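Local coordinates for alpha-actinin-like protein 1 (PDB 5BVR), which binds actin filaments, acting as an adaptor in forming and organising the actin ring of cytokinesis and contributing to septation in fission yeast, at residues Arg137-Tyr142 against Cys162-Gln167; Ala118-Glu123 against Tyr227-Ser232; Asn157-Cys162 against Leu178-His183; Asn182-Met187 against Ile204-Val209. All coordinates share one frame; numbering follows the deposited sequence. Where two conformers were deposited one is given.

This chain is the actin-binding part of the protein, a tandem pair of calponin-homology (CH) domains. Interactions 1, 3 and 4 lie wholly in the second CH domain, whereas interaction 2 ties the linker between the domains to helix 217-234. Interactions 1 and 3 share helix 159-168 and Cys162, their centres about 12 Å apart. Interactions 3 and 4 share Asn182 and His183 at the start of helix 183-198 and lie closer, about 9 Å between centres. Along the chain interaction 2 encloses the other three; its centre is about 15 Å from that of interaction 1, and the salt bridge Arg137-Glu123 joins the two. Together they tie the second domain's loops and helices to one another and the linker to helix 217-234.

Interaction 1. Residues Arg137-Tyr142 against Cys162-Gln167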
loop_
_atom_site.group_PDB
_atom_site.type_symbol
_atom_site.label_atom_id
_atom_site.label_comp_id
_atom_site.label_asym_id
_atom_site.label_seq_id
_atom_site.Cartn_x
_atom_site.Cartn_y
_atom_site.Cartn_z
ATOM N N ARG A 137 15.066 11.989 6.061
ATOM C CA ARG A 137 16.492 11.735 6.234
ATOM C C ARG A 137 17.144 11.283 4.931
ATOM O O ARG A 137 18.246 11.741 4.577
ATOM C CB ARG A 137 16.725 10.717 7.350
ATOM C CG ARG A 137 16.386 11.233 8.752
ATOM C CD ARG A 137 17.423 12.245 9.321
ATOM N NE ARG A 137 17.086 12.543 10.717
ATOM C CZ ARG A 137 16.270 13.511 11.120
ATOM N NH1 ARG A 137 15.743 14.368 10.242
ATOM N NH2 ARG A 137 15.982 13.627 12.411
ATOM N N LYS A 138 16.474 10.403 4.199
ATOM C CA LYS A 138 17.026 9.877 2.963
ATOM C C LYS A 138 17.108 10.943 1.864
ATOM O O LYS A 138 17.932 10.826 0.966
ATOM C CB LYS A 138 16.226 8.678 2.457
ATOM C CG LYS A 138 16.354 7.403 3.309
ATOM C CD LYS A 138 17.779 6.875 3.360
ATOM C CE LYS A 138 17.843 5.521 4.047
ATOM N NZ LYS A 138 19.229 4.949 3.982
ATOM N N THR A 139 16.282 11.985 1.945
ATOM C CA THR A 139 16.308 13.054 0.925
ATOM C C THR A 139 16.938 14.348 1.409
ATOM O O THR A 139 16.831 15.380 0.738
ATOM C CB THR A 139 14.887 13.345 0.374
ATOM O OG1 THR A 139 14.016 13.776 1.435
ATOM C CG2 THR A 139 14.325 12.121 -0.326
ATOM N N ALA A 140 17.621 14.268 2.539
ATOM C CA ALA A 140 18.278 15.423 3.154
ATOM C C ALA A 140 19.186 16.182 2.200
ATOM O O ALA A 140 19.292 17.402 2.298
ATOM C CB ALA A 140 19.069 14.957 4.350
ATOM N N ASN A 141 19.849 15.480 1.292
ATOM C CA ASN A 141 20.800 16.153 0.406
ATOM C C ASN A 141 20.204 16.762 -0.859
ATOM O O ASN A 141 20.949 17.240 -1.727
ATOM C CB ASN A 141 21.915 15.195 0.028
ATOM C CG ASN A 141 22.776 14.821 1.220
ATOM O OD1 ASN A 141 22.974 15.627 2.130
ATOM N ND2 ASN A 141 23.278 13.600 1.224
ATOM N N TYR A 142 18.874 16.783 -0.949
ATOM C CA TYR A 142 18.167 17.185 -2.169
ATOM C C TYR A 142 17.361 18.472 -1.998
ATOM O O TYR A 142 16.555 18.823 -2.856
ATOM C CB TYR A 142 17.275 16.025 -2.661
ATOM C CG TYR A 142 18.077 14.814 -3.049
ATOM C CD1 TYR A 142 18.558 13.932 -2.086
ATOM C CD2 TYR A 142 18.382 14.549 -4.381
ATOM C CE1 TYR A 142 19.309 12.843 -2.440
ATOM C CE2 TYR A 142 19.136 13.461 -4.738
ATOM C CZ TYR A 142 19.589 12.598 -3.764
ATOM O OH TYR A 142 20.371 11.504 -4.120
ATOM N N CYS A 162 12.359 10.192 -7.335
ATOM C CA CYS A 162 13.643 10.085 -8.031
ATOM C C CYS A 162 14.816 10.208 -7.071
ATOM O O CYS A 162 15.803 9.472 -7.203
ATOM C CB CYS A 162 13.780 11.127 -9.133
ATOM S SG CYS A 162 12.709 10.822 -10.573
ATOM N N ALA A 163 14.711 11.104 -6.091
ATOM C CA ALA A 163 15.799 11.324 -5.138
ATOM C C ALA A 163 15.966 10.096 -4.257
ATOM O O ALA A 163 17.102 9.702 -3.955
ATOM C CB ALA A 163 15.527 12.533 -4.288
ATOM N N LEU A 164 14.857 9.484 -3.835
ATOM C CA LEU A 164 14.958 8.284 -3.008
ATOM C C LEU A 164 15.725 7.201 -3.735
ATOM O O LEU A 164 16.570 6.544 -3.154
ATOM C CB LEU A 164 13.571 7.776 -2.633
ATOM C CG LEU A 164 12.863 8.450 -1.466
ATOM C CD1 LEU A 164 11.460 7.856 -1.316
ATOM C CD2 LEU A 164 13.618 8.299 -0.170
ATOM N N ILE A 165 15.416 7.005 -5.011
ATOM C CA ILE A 165 16.077 5.983 -5.809
ATOM C C ILE A 165 17.550 6.336 -5.996
ATOM O O ILE A 165 18.434 5.496 -5.783
ATOM C CB ILE A 165 15.402 5.821 -7.173
ATOM C CG1 ILE A 165 13.996 5.247 -6.965
ATOM C CG2 ILE A 165 16.210 4.892 -8.067
ATOM C CD1 ILE A 165 13.150 5.266 -8.206
ATOM N N HIS A 166 17.815 7.571 -6.395
ATOM C CA HIS A 166 19.187 7.994 -6.627
ATOM C C HIS A 166 20.092 7.826 -5.396
ATOM O O HIS A 166 21.250 7.369 -5.517
ATOM C CB HIS A 166 19.213 9.449 -7.107
ATOM C CG HIS A 166 20.581 10.008 -7.278
ATOM N ND1 HIS A 166 21.083 10.983 -6.445
ATOM C CD2 HIS A 166 21.551 9.743 -8.183
ATOM C CE1 HIS A 166 22.313 11.289 -6.828
ATOM N NE2 HIS A 166 22.612 10.566 -7.893
ATOM N N GLN A 167 19.616 8.201 -4.217
ATOM C CA GLN A 167 20.482 8.144 -3.044
ATOM C C GLN A 167 20.757 6.698 -2.641
ATOM O O GLN A 167 21.821 6.386 -2.106
ATOM C CB GLN A 167 19.951 8.958 -1.870
ATOM C CG GLN A 167 18.604 8.552 -1.353
ATOM C CD GLN A 167 18.677 7.397 -0.395
ATOM O OE1 GLN A 167 19.610 7.308 0.413
ATOM N NE2 GLN A 167 17.664 6.524 -0.447
HETATM O O HOH W 1 18.141 3.714 1.204
HETATM O O HOH W 2 21.078 5.501 1.795
#
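Tyr142 and His166 meet through contrasting first torsions: the phenol stands beside its own backbone N (chi1 -63°), whereas the imidazole swings opposite its N (chi1 176°) and presents ND1 to the incoming ring. Tyr142 OH lies 2.5 Å from His166 ND1, a very short hydrogen bond in which either group could be the donor. The rings touch rim to rim with planes at 89°, neither covering the other. Ala163 CB sits over one face of the phenol, 3.6 Å from the centroid of the Tyr142 ring, a CH-pi contact that suits a small methyl. Gln167 folds back on its own helix, and its NE2 donates to Leu164 O at 2.9 Å, on a lone pair in the carbonyl plane. The side chains of Lys138 and Gln167 cross at about a right angle, with Lys138 CD 3.5 Å from Gln167 OE1, and a water links Lys138 NZ to that oxygen. Thr139 turns its methyl CG2 to Leu164 CD2, 3.9 Å away, while its hydroxyl bonds to Cys135 O. The end of helix 127-138 and the loop after it rest on helix 159-168, whose Leu164 and Gln167 also touch Phe231 of helix 217-234, and whose Ile165 packs on helix 183-198.

Interaction 2. Residues Ala118-Glu123 against Tyr227-Ser232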
loop_
_atom_site.group_PDB
_atom_site.type_symbol
_atom_site.label_atom_id
_atom_site.label_comp_id
_atom_site.label_asym_id
_atom_site.label_seq_id
_atom_site.Cartn_x
_atom_site.Cartn_y
_atom_site.Cartn_z
ATOM N N ALA A 118 3.001 -0.088 10.444
ATOM C CA ALA A 118 3.236 0.013 11.883
ATOM C C ALA A 118 4.667 -0.343 12.310
ATOM O O ALA A 118 5.194 0.271 13.231
ATOM C CB ALA A 118 2.243 -0.854 12.633
ATOM N N ASP A 119 5.283 -1.320 11.645
ATOM C CA ASP A 119 6.616 -1.792 12.049
ATOM C C ASP A 119 7.750 -0.943 11.472
ATOM O O ASP A 119 8.922 -1.149 11.805
ATOM C CB ASP A 119 6.827 -3.248 11.628
ATOM C CG ASP A 119 7.228 -3.371 10.181
ATOM O OD1 ASP A 119 6.331 -3.321 9.314
ATOM O OD2 ASP A 119 8.442 -3.500 9.905
ATOM N N ILE A 120 7.419 -0.005 10.590
ATOM C CA ILE A 120 8.433 0.913 10.058
ATOM C C ILE A 120 9.010 1.704 11.220
ATOM O O ILE A 120 8.284 2.198 12.057
ATOM C CB ILE A 120 7.832 1.825 8.974
ATOM C CG1 ILE A 120 7.370 0.987 7.784
ATOM C CG2 ILE A 120 8.829 2.901 8.546
ATOM C CD1 ILE A 120 6.711 1.734 6.678
ATOM N N ASN A 121 10.339 1.805 11.281
ATOM C CA ASN A 121 11.021 2.483 12.384
ATOM C C ASN A 121 12.177 3.308 11.827
ATOM O O ASN A 121 12.952 2.813 11.005
ATOM C CB ASN A 121 11.540 1.451 13.400
ATOM C CG ASN A 121 11.995 2.078 14.715
ATOM O OD1 ASN A 121 12.792 3.017 14.732
ATOM N ND2 ASN A 121 11.487 1.553 15.829
ATOM N N GLU A 122 12.276 4.563 12.253
ATOM C CA GLU A 122 13.428 5.408 11.935
ATOM C C GLU A 122 13.683 6.291 13.143
ATOM O O GLU A 122 12.796 6.999 13.590
ATOM C CB GLU A 122 13.138 6.270 10.681
ATOM C CG GLU A 122 14.159 7.370 10.391
ATOM C CD GLU A 122 15.467 6.858 9.833
ATOM O OE1 GLU A 122 15.543 5.677 9.436
ATOM O OE2 GLU A 122 16.445 7.648 9.805
ATOM N N GLU A 123 14.907 6.232 13.695
ATOM C CA GLU A 123 15.309 7.078 14.832
ATOM C C GLU A 123 14.332 6.960 16.006
ATOM O O GLU A 123 14.152 7.904 16.769
ATOM C CB GLU A 123 15.505 8.543 14.415
ATOM C CG GLU A 123 16.664 8.752 13.434
ATOM C CD GLU A 123 16.963 10.204 13.142
ATOM O OE1 GLU A 123 16.282 11.095 13.691
ATOM O OE2 GLU A 123 17.899 10.456 12.362
ATOM N N TYR A 227 9.036 1.347 -0.756
ATOM C CA TYR A 227 10.408 1.822 -0.833
ATOM C C TYR A 227 11.152 1.568 0.474
ATOM O O TYR A 227 12.270 1.056 0.477
ATOM C CB TYR A 227 10.472 3.318 -1.162
ATOM C CG TYR A 227 10.149 3.662 -2.606
ATOM C CD1 TYR A 227 8.888 3.425 -3.133
ATOM C CD2 TYR A 227 11.084 4.265 -3.423
ATOM C CE1 TYR A 227 8.600 3.741 -4.456
ATOM C CE2 TYR A 227 10.806 4.576 -4.728
ATOM C CZ TYR A 227 9.561 4.331 -5.237
ATOM O OH TYR A 227 9.323 4.658 -6.545
ATOM N N PHE A 228 10.559 1.928 1.591
ATOM C CA PHE A 228 11.181 1.688 2.883
ATOM C C PHE A 228 11.541 0.212 3.055
ATOM O O PHE A 228 12.672 -0.144 3.436
ATOM C CB PHE A 228 10.257 2.086 4.030
ATOM C CG PHE A 228 10.825 1.743 5.373
ATOM C CD1 PHE A 228 11.714 2.612 5.998
ATOM C CD2 PHE A 228 10.560 0.515 5.976
ATOM C CE1 PHE A 228 12.289 2.283 7.221
ATOM C CE2 PHE A 228 11.129 0.196 7.204
ATOM C CZ PHE A 228 12.000 1.092 7.819
ATOM N N HIS A 229 10.582 -0.672 2.815
ATOM C CA HIS A 229 10.851 -2.088 3.076
ATOM C C HIS A 229 11.855 -2.655 2.077
ATOM O O HIS A 229 12.779 -3.408 2.461
ATOM C CB HIS A 229 9.576 -2.920 3.067
ATOM C CG HIS A 229 8.678 -2.661 4.236
ATOM N ND1 HIS A 229 9.015 -3.015 5.528
ATOM C CD2 HIS A 229 7.481 -2.034 4.316
ATOM C CE1 HIS A 229 8.040 -2.653 6.346
ATOM N NE2 HIS A 229 7.098 -2.059 5.634
ATOM N N ALA A 230 11.728 -2.306 0.803
ATOM C CA ALA A 230 12.654 -2.855 -0.181
ATOM C C ALA A 230 14.060 -2.325 0.031
ATOM O O ALA A 230 15.022 -3.099 0.040
ATOM C CB ALA A 230 12.173 -2.557 -1.601
ATOM N N PHE A 231 14.186 -1.007 0.195
ATOM C CA PHE A 231 15.506 -0.419 0.358
ATOM C C PHE A 231 16.166 -0.999 1.608
ATOM O O PHE A 231 17.349 -1.354 1.593
ATOM C CB PHE A 231 15.444 1.110 0.485
ATOM C CG PHE A 231 15.123 1.842 -0.786
ATOM C CD1 PHE A 231 14.790 1.199 -1.961
ATOM C CD2 PHE A 231 15.207 3.221 -0.785
ATOM C CE1 PHE A 231 14.519 1.933 -3.118
ATOM C CE2 PHE A 231 14.949 3.952 -1.938
ATOM C CZ PHE A 231 14.604 3.297 -3.101
ATOM N N SER A 232 15.410 -1.039 2.703
ATOM C CA SER A 232 15.967 -1.512 3.966
ATOM C C SER A 232 16.449 -2.960 3.853
ATOM O O SER A 232 17.509 -3.322 4.352
ATOM C CB SER A 232 14.964 -1.377 5.099
ATOM O OG SER A 232 14.613 -0.011 5.327
#
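Phe228, whose ring receives Ile120, has a carbonyl oxygen gripped twice: Ser232 OG reaches Phe228 O at 2.7 Å and Ser232 N reaches it at 3.0 Å, from opposite faces of the carbonyl plane. The same hydroxyl lies over the centre of one face of the Phe228 ring. On the opposite face Ile120 CG2 is centred 3.6 Å from the Phe228 centroid, only 5° off the normal, a textbook CH-pi contact. The other branch is used as well, with Ile120 CG1 3.7 Å from Phe228 CD2; a beta-branched residue suits the place, one branch covering the phenyl face and the other lying against His229. Were Phe228 replaced by an alanine, Ile120 CG2 would probably lose its ring face and Trp134 its edge-to-face partner, with a gap opened between the linker and helix 217-234. On the exposed side of the contact Asp119 OD1 comes to the edge of the imidazole, 3.5 Å from His229 CE1, the carboxylate and ring planes 24° apart. His229 NE2 bonds instead to Thr116 O, just before the linker. The linker of this tandem CH pair is therefore held to the last long helix of the second domain mainly by apolar packing on an aromatic face, with the nearby carboxylate likely to polarise the imidazole C-H toward it.

Interaction 3. Residues Asn157-Cys162 against Leu178-His183; sequences NGLAFC and LDKKNH
An Asx turn at the start of helix 159-168 packs here against the first residue of helix 183-198, with Asn157 meeting His183. Asn157 OD1 accepts from Leu159 N at 2.9 Å, the donor tilted from the carbonyl plane, and its chi1 of 74° brings the amide round to that N-H. The CB of the same residue rests over the centre of the imidazole, 3.5 Å from the His183 centroid and 6° off the normal. His183 ND1 bonds to Asp211 OD1, which probably limits rotation of the ring. With a serine in place of His183, Asp211 would probably lose its imidazole mate and Asn157 CB its aromatic cover. Gly158, the N-cap, has a positive phi at which a side chain would jam against the preceding carbonyl and crowd His183 O. One water bridges the segments, donating to Asn157 O at 2.7 Å and to Lys180 O at 2.8 Å. Farther along the helix the contact is apolar: Leu159 CD1 touches Lys180 CD at 3.9 Å, the lysine lending its methylenes, and Cys162 CB lies 3.9 Å from Leu178 CD1. Asp179 shapes the facing loop, its OD1 accepting from Lys181 N in a second Asx turn, within a type I turn. Asx turns and N-caps at the helix starts, joined by a short connection, fit the all-helical CH fold of this second domain.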
loop_
_atom_site.group_PDB
_atom_site.type_symbol
_atom_site.label_atom_id
_atom_site.label_comp_id
_atom_site.label_asym_id
_atom_site.label_seq_id
_atom_site.Cartn_x
_atom_site.Cartn_y
_atom_site.Cartn_z
ATOM N N ASN A 157 5.496 16.237 -7.812
ATOM C CA ASN A 157 6.374 16.672 -8.909
ATOM C C ASN A 157 7.381 15.616 -9.368
ATOM O O ASN A 157 8.199 15.890 -10.242
ATOM C CB ASN A 157 7.070 18.008 -8.603
ATOM C CG ASN A 157 8.195 17.893 -7.582
ATOM O OD1 ASN A 157 8.630 16.811 -7.243
ATOM N ND2 ASN A 157 8.673 19.019 -7.096
ATOM N N GLY A 158 7.331 14.424 -8.766
ATOM C CA GLY A 158 8.203 13.326 -9.193
ATOM C C GLY A 158 9.579 13.273 -8.559
ATOM O O GLY A 158 10.232 12.216 -8.579
ATOM N N LEU A 159 10.040 14.388 -8.013
ATOM C CA LEU A 159 11.451 14.487 -7.627
ATOM C C LEU A 159 11.757 13.702 -6.370
ATOM O O LEU A 159 12.858 13.129 -6.269
ATOM C CB LEU A 159 11.897 15.933 -7.448
ATOM C CG LEU A 159 11.993 16.730 -8.743
ATOM C CD1 LEU A 159 12.326 18.203 -8.438
ATOM C CD2 LEU A 159 13.015 16.130 -9.700
ATOM N N ALA A 160 10.844 13.679 -5.404
ATOM C CA ALA A 160 11.123 12.924 -4.176
ATOM C C ALA A 160 11.331 11.431 -4.479
ATOM O O ALA A 160 12.240 10.801 -3.932
ATOM C CB ALA A 160 10.036 13.119 -3.124
ATOM N N PHE A 161 10.487 10.856 -5.344
ATOM C CA PHE A 161 10.654 9.469 -5.751
ATOM C C PHE A 161 12.011 9.287 -6.426
ATOM O O PHE A 161 12.730 8.331 -6.117
ATOM C CB PHE A 161 9.552 8.983 -6.696
ATOM C CG PHE A 161 8.211 8.810 -6.037
ATOM C CD1 PHE A 161 8.014 7.842 -5.078
ATOM C CD2 PHE A 161 7.134 9.589 -6.418
ATOM C CE1 PHE A 161 6.764 7.650 -4.480
ATOM C CE2 PHE A 161 5.869 9.386 -5.826
ATOM C CZ PHE A 161 5.711 8.430 -4.853
ATOM N N CYS A 162 12.359 10.192 -7.335
ATOM C CA CYS A 162 13.643 10.085 -8.031
ATOM C C CYS A 162 14.816 10.208 -7.071
ATOM O O CYS A 162 15.803 9.472 -7.203
ATOM C CB CYS A 162 13.780 11.127 -9.133
ATOM S SG CYS A 162 12.709 10.822 -10.573
ATOM N N LEU A 178 18.335 14.997 -14.686
ATOM C CA LEU A 178 16.907 15.187 -14.913
ATOM C C LEU A 178 16.567 16.620 -15.264
ATOM O O LEU A 178 17.181 17.553 -14.753
ATOM C CB LEU A 178 16.102 14.809 -13.663
ATOM C CG LEU A 178 16.247 13.384 -13.148
ATOM C CD1 LEU A 178 15.503 13.252 -11.848
ATOM C CD2 LEU A 178 15.718 12.399 -14.164
ATOM N N ASP A 179 15.560 16.777 -16.124
ATOM C CA ASP A 179 14.918 18.055 -16.328
ATOM C C ASP A 179 13.877 18.150 -15.222
ATOM O O ASP A 179 12.838 17.490 -15.293
ATOM C CB ASP A 179 14.269 18.097 -17.705
ATOM C CG ASP A 179 13.332 19.282 -17.886
ATOM O OD1 ASP A 179 13.276 20.182 -17.010
ATOM O OD2 ASP A 179 12.645 19.302 -18.929
ATOM N N LYS A 180 14.185 18.921 -14.183
ATOM C CA LYS A 180 13.351 18.973 -12.987
ATOM C C LYS A 180 11.940 19.465 -13.276
ATOM O O LYS A 180 11.024 19.228 -12.481
ATOM C CB LYS A 180 14.009 19.842 -11.901
ATOM C CG LYS A 180 15.256 19.231 -11.270
ATOM C CD LYS A 180 15.546 19.815 -9.882
ATOM C CE LYS A 180 16.690 19.072 -9.186
ATOM N NZ LYS A 180 17.955 19.096 -10.004
ATOM N N LYS A 181 11.751 20.164 -14.400
ATOM C CA LYS A 181 10.426 20.647 -14.746
ATOM C C LYS A 181 9.532 19.575 -15.378
ATOM O O LYS A 181 8.326 19.765 -15.449
ATOM C CB LYS A 181 10.527 21.878 -15.660
ATOM C CG LYS A 181 9.974 23.199 -15.091
ATOM C CD LYS A 181 10.200 23.398 -13.587
ATOM C CE LYS A 181 9.519 24.665 -13.076
ATOM N NZ LYS A 181 9.321 24.600 -11.596
ATOM N N ASN A 182 10.107 18.450 -15.814
ATOM C CA ASN A 182 9.306 17.412 -16.457
ATOM C C ASN A 182 8.806 16.422 -15.421
ATOM O O ASN A 182 9.298 15.307 -15.306
ATOM C CB ASN A 182 10.053 16.699 -17.583
ATOM C CG ASN A 182 9.097 15.972 -18.527
ATOM O OD1 ASN A 182 7.971 15.577 -18.143
ATOM N ND2 ASN A 182 9.526 15.812 -19.774
ATOM N N HIS A 183 7.792 16.852 -14.680
ATOM C CA HIS A 183 7.260 16.064 -13.584
ATOM C C HIS A 183 6.789 14.712 -14.075
ATOM O O HIS A 183 7.025 13.703 -13.417
ATOM C CB HIS A 183 6.111 16.816 -12.921
ATOM C CG HIS A 183 6.516 18.137 -12.349
ATOM N ND1 HIS A 183 5.609 19.007 -11.785
ATOM C CD2 HIS A 183 7.727 18.731 -12.242
ATOM C CE1 HIS A 183 6.244 20.087 -11.367
ATOM N NE2 HIS A 183 7.531 19.947 -11.633
HETATM O O HOH W 3 10.327 16.562 -11.812
#

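Interaction 4. Residues Asn182-Met187 against Ile204-Val209; sequences NHRANM and IEVEDV
The first turns of helix 183-198, one of the long helices of the second CH domain, pack here on a short helical turn at about 206-209, Met187 and Arg184 gripping Val206 between them. Val206 suits the place because both its methyls lie against Met187, with Val206 CG1 4.0 Å from Met187 CG, and CG1 also meets Arg184 CG at 3.9 Å. In the conformer described, one of two modelled, Met187 bends at chi2 (78°) and chi3 (73°), which turns the thioether toward Val209, with Met187 CE 4.0 Å from Val209 CG2. A long, flexible side chain can reach both Val206 and Val209; Phe191 and Phe161 close in around the same valines and methionine. Arg184 has two roles. Its aliphatic part covers Val206, and its bent end sets the edge of the guanidinium against Glu207, with Arg184 NH1 3.8 Å from Glu207 CA. The charges of this pair are not in contact; a water joins the segments instead, accepting from Arg184 NH2 at 3.1 Å and donating to Glu207 O at 2.9 Å. Asn182 caps the helix start: its OD1 accepts from Ala185 N, which lies above the carbonyl plane. In the other segment Asp208, its CB pointing away from helix 183-198, ties the short turn together: OD1 forms a salt bridge with Arg14 of helix 11-25 in the first CH domain, carrying the contact across the domain interface, while Asp208 OD2 accepts from Glu205 N at 2.9 Å, met from above the carboxylate plane.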
loop_
_atom_site.group_PDB
_atom_site.type_symbol
_atom_site.label_atom_id
_atom_site.label_comp_id
_atom_site.label_asym_id
_atom_site.label_seq_id
_atom_site.Cartn_x
_atom_site.Cartn_y
_atom_site.Cartn_z
ATOM N N ASN A 182 10.107 18.450 -15.814
ATOM C CA ASN A 182 9.306 17.412 -16.457
ATOM C C ASN A 182 8.806 16.422 -15.421
ATOM O O ASN A 182 9.298 15.307 -15.306
ATOM C CB ASN A 182 10.053 16.699 -17.583
ATOM C CG ASN A 182 9.097 15.972 -18.527
ATOM O OD1 ASN A 182 7.971 15.577 -18.143
ATOM N ND2 ASN A 182 9.526 15.812 -19.774
ATOM N N HIS A 183 7.792 16.852 -14.680
ATOM C CA HIS A 183 7.260 16.064 -13.584
ATOM C C HIS A 183 6.789 14.712 -14.075
ATOM O O HIS A 183 7.025 13.703 -13.417
ATOM C CB HIS A 183 6.111 16.816 -12.921
ATOM C CG HIS A 183 6.516 18.137 -12.349
ATOM N ND1 HIS A 183 5.609 19.007 -11.785
ATOM C CD2 HIS A 183 7.727 18.731 -12.242
ATOM C CE1 HIS A 183 6.244 20.087 -11.367
ATOM N NE2 HIS A 183 7.531 19.947 -11.633
ATOM N N ARG A 184 6.114 14.659 -15.220
ATOM C CA ARG A 184 5.503 13.403 -15.670
ATOM C C ARG A 184 6.568 12.401 -16.107
ATOM O O ARG A 184 6.510 11.215 -15.738
ATOM C CB ARG A 184 4.511 13.678 -16.803
ATOM C CG ARG A 184 3.627 12.466 -17.150
ATOM C CD ARG A 184 2.298 12.893 -17.798
ATOM N NE ARG A 184 1.592 13.902 -16.997
ATOM C CZ ARG A 184 0.587 13.661 -16.155
ATOM N NH1 ARG A 184 0.111 12.430 -15.976
ATOM N NH2 ARG A 184 0.045 14.668 -15.486
ATOM N N ALA A 185 7.554 12.863 -16.865
ATOM C CA ALA A 185 8.644 11.986 -17.291
ATOM C C ALA A 185 9.467 11.479 -16.108
ATOM O O ALA A 185 9.867 10.304 -16.052
ATOM C CB ALA A 185 9.534 12.715 -18.279
ATOM N N ASN A 186 9.692 12.343 -15.135
ATOM C CA ASN A 186 10.477 11.973 -13.962
ATOM C C ASN A 186 9.720 10.993 -13.079
ATOM O O ASN A 186 10.289 10.036 -12.581
ATOM C CB ASN A 186 10.880 13.216 -13.196
ATOM C CG ASN A 186 11.860 14.072 -13.983
ATOM O OD1 ASN A 186 12.472 13.597 -14.956
ATOM N ND2 ASN A 186 12.048 15.307 -13.547
ATOM N N MET A 187 8.431 11.211 -12.882
ATOM C CA MET A 187 7.577 10.272 -12.142
ATOM C C MET A 187 7.607 8.894 -12.799
ATOM O O MET A 187 7.749 7.853 -12.146
ATOM C CB MET A 187 6.121 10.774 -12.110
ATOM C CG MET A 187 5.207 10.038 -11.117
ATOM S SD MET A 187 5.467 10.583 -9.427
ATOM C CE MET A 187 4.706 12.214 -9.490
ATOM N N ILE A 204 0.690 2.578 -7.788
ATOM C CA ILE A 204 0.001 3.792 -8.228
ATOM C C ILE A 204 0.418 4.140 -9.642
ATOM O O ILE A 204 1.538 3.876 -10.055
ATOM C CB ILE A 204 0.246 4.983 -7.279
ATOM C CG1 ILE A 204 1.731 5.330 -7.180
ATOM C CG2 ILE A 204 -0.324 4.695 -5.931
ATOM C CD1 ILE A 204 2.018 6.522 -6.276
ATOM N N GLU A 205 -0.513 4.718 -10.390
ATOM C CA GLU A 205 -0.230 5.142 -11.747
ATOM C C GLU A 205 0.360 6.547 -11.692
ATOM O O GLU A 205 0.087 7.322 -10.756
ATOM C CB GLU A 205 -1.509 5.184 -12.581
ATOM C CG GLU A 205 -2.374 3.920 -12.542
ATOM C CD GLU A 205 -1.834 2.817 -13.407
ATOM O OE1 GLU A 205 -0.722 2.979 -13.953
ATOM O OE2 GLU A 205 -2.534 1.786 -13.550
ATOM N N VAL A 206 1.178 6.869 -12.686
ATOM C CA VAL A 206 1.747 8.200 -12.761
ATOM C C VAL A 206 0.640 9.266 -12.673
ATOM O O VAL A 206 0.762 10.245 -11.912
ATOM C CB VAL A 206 2.572 8.358 -14.057
ATOM C CG1 VAL A 206 2.914 9.823 -14.330
ATOM C CG2 VAL A 206 3.828 7.486 -13.964
ATOM N N GLU A 207 -0.443 9.083 -13.430
ATOM C CA GLU A 207 -1.506 10.080 -13.469
ATOM C C GLU A 207 -2.246 10.200 -12.141
ATOM O O GLU A 207 -2.970 11.167 -11.909
ATOM C CB GLU A 207 -2.451 9.827 -14.652
ATOM C CG GLU A 207 -3.147 8.471 -14.656
ATOM C CD GLU A 207 -2.365 7.357 -15.367
ATOM O OE1 GLU A 207 -1.118 7.441 -15.489
ATOM O OE2 GLU A 207 -3.015 6.379 -15.813
ATOM N N ASP A 208 -2.058 9.224 -11.247
ATOM C CA ASP A 208 -2.751 9.277 -9.966
ATOM C C ASP A 208 -2.109 10.298 -9.010
ATOM O O ASP A 208 -2.722 10.696 -8.030
ATOM C CB ASP A 208 -2.768 7.907 -9.275
ATOM C CG ASP A 208 -3.553 6.849 -10.042
ATOM O OD1 ASP A 208 -4.469 7.224 -10.795
ATOM O OD2 ASP A 208 -3.248 5.640 -9.850
ATOM N N VAL A 209 -0.875 10.704 -9.281
ATOM C CA VAL A 209 -0.139 11.571 -8.353
ATOM C C VAL A 209 0.563 12.750 -9.047
ATOM O O VAL A 209 0.682 13.821 -8.441
ATOM C CB VAL A 209 0.859 10.751 -7.484
ATOM C CG1 VAL A 209 1.564 9.747 -8.310
ATOM C CG2 VAL A 209 1.878 11.624 -6.723
HETATM O O HOH W 4 -1.814 13.447 -13.347
#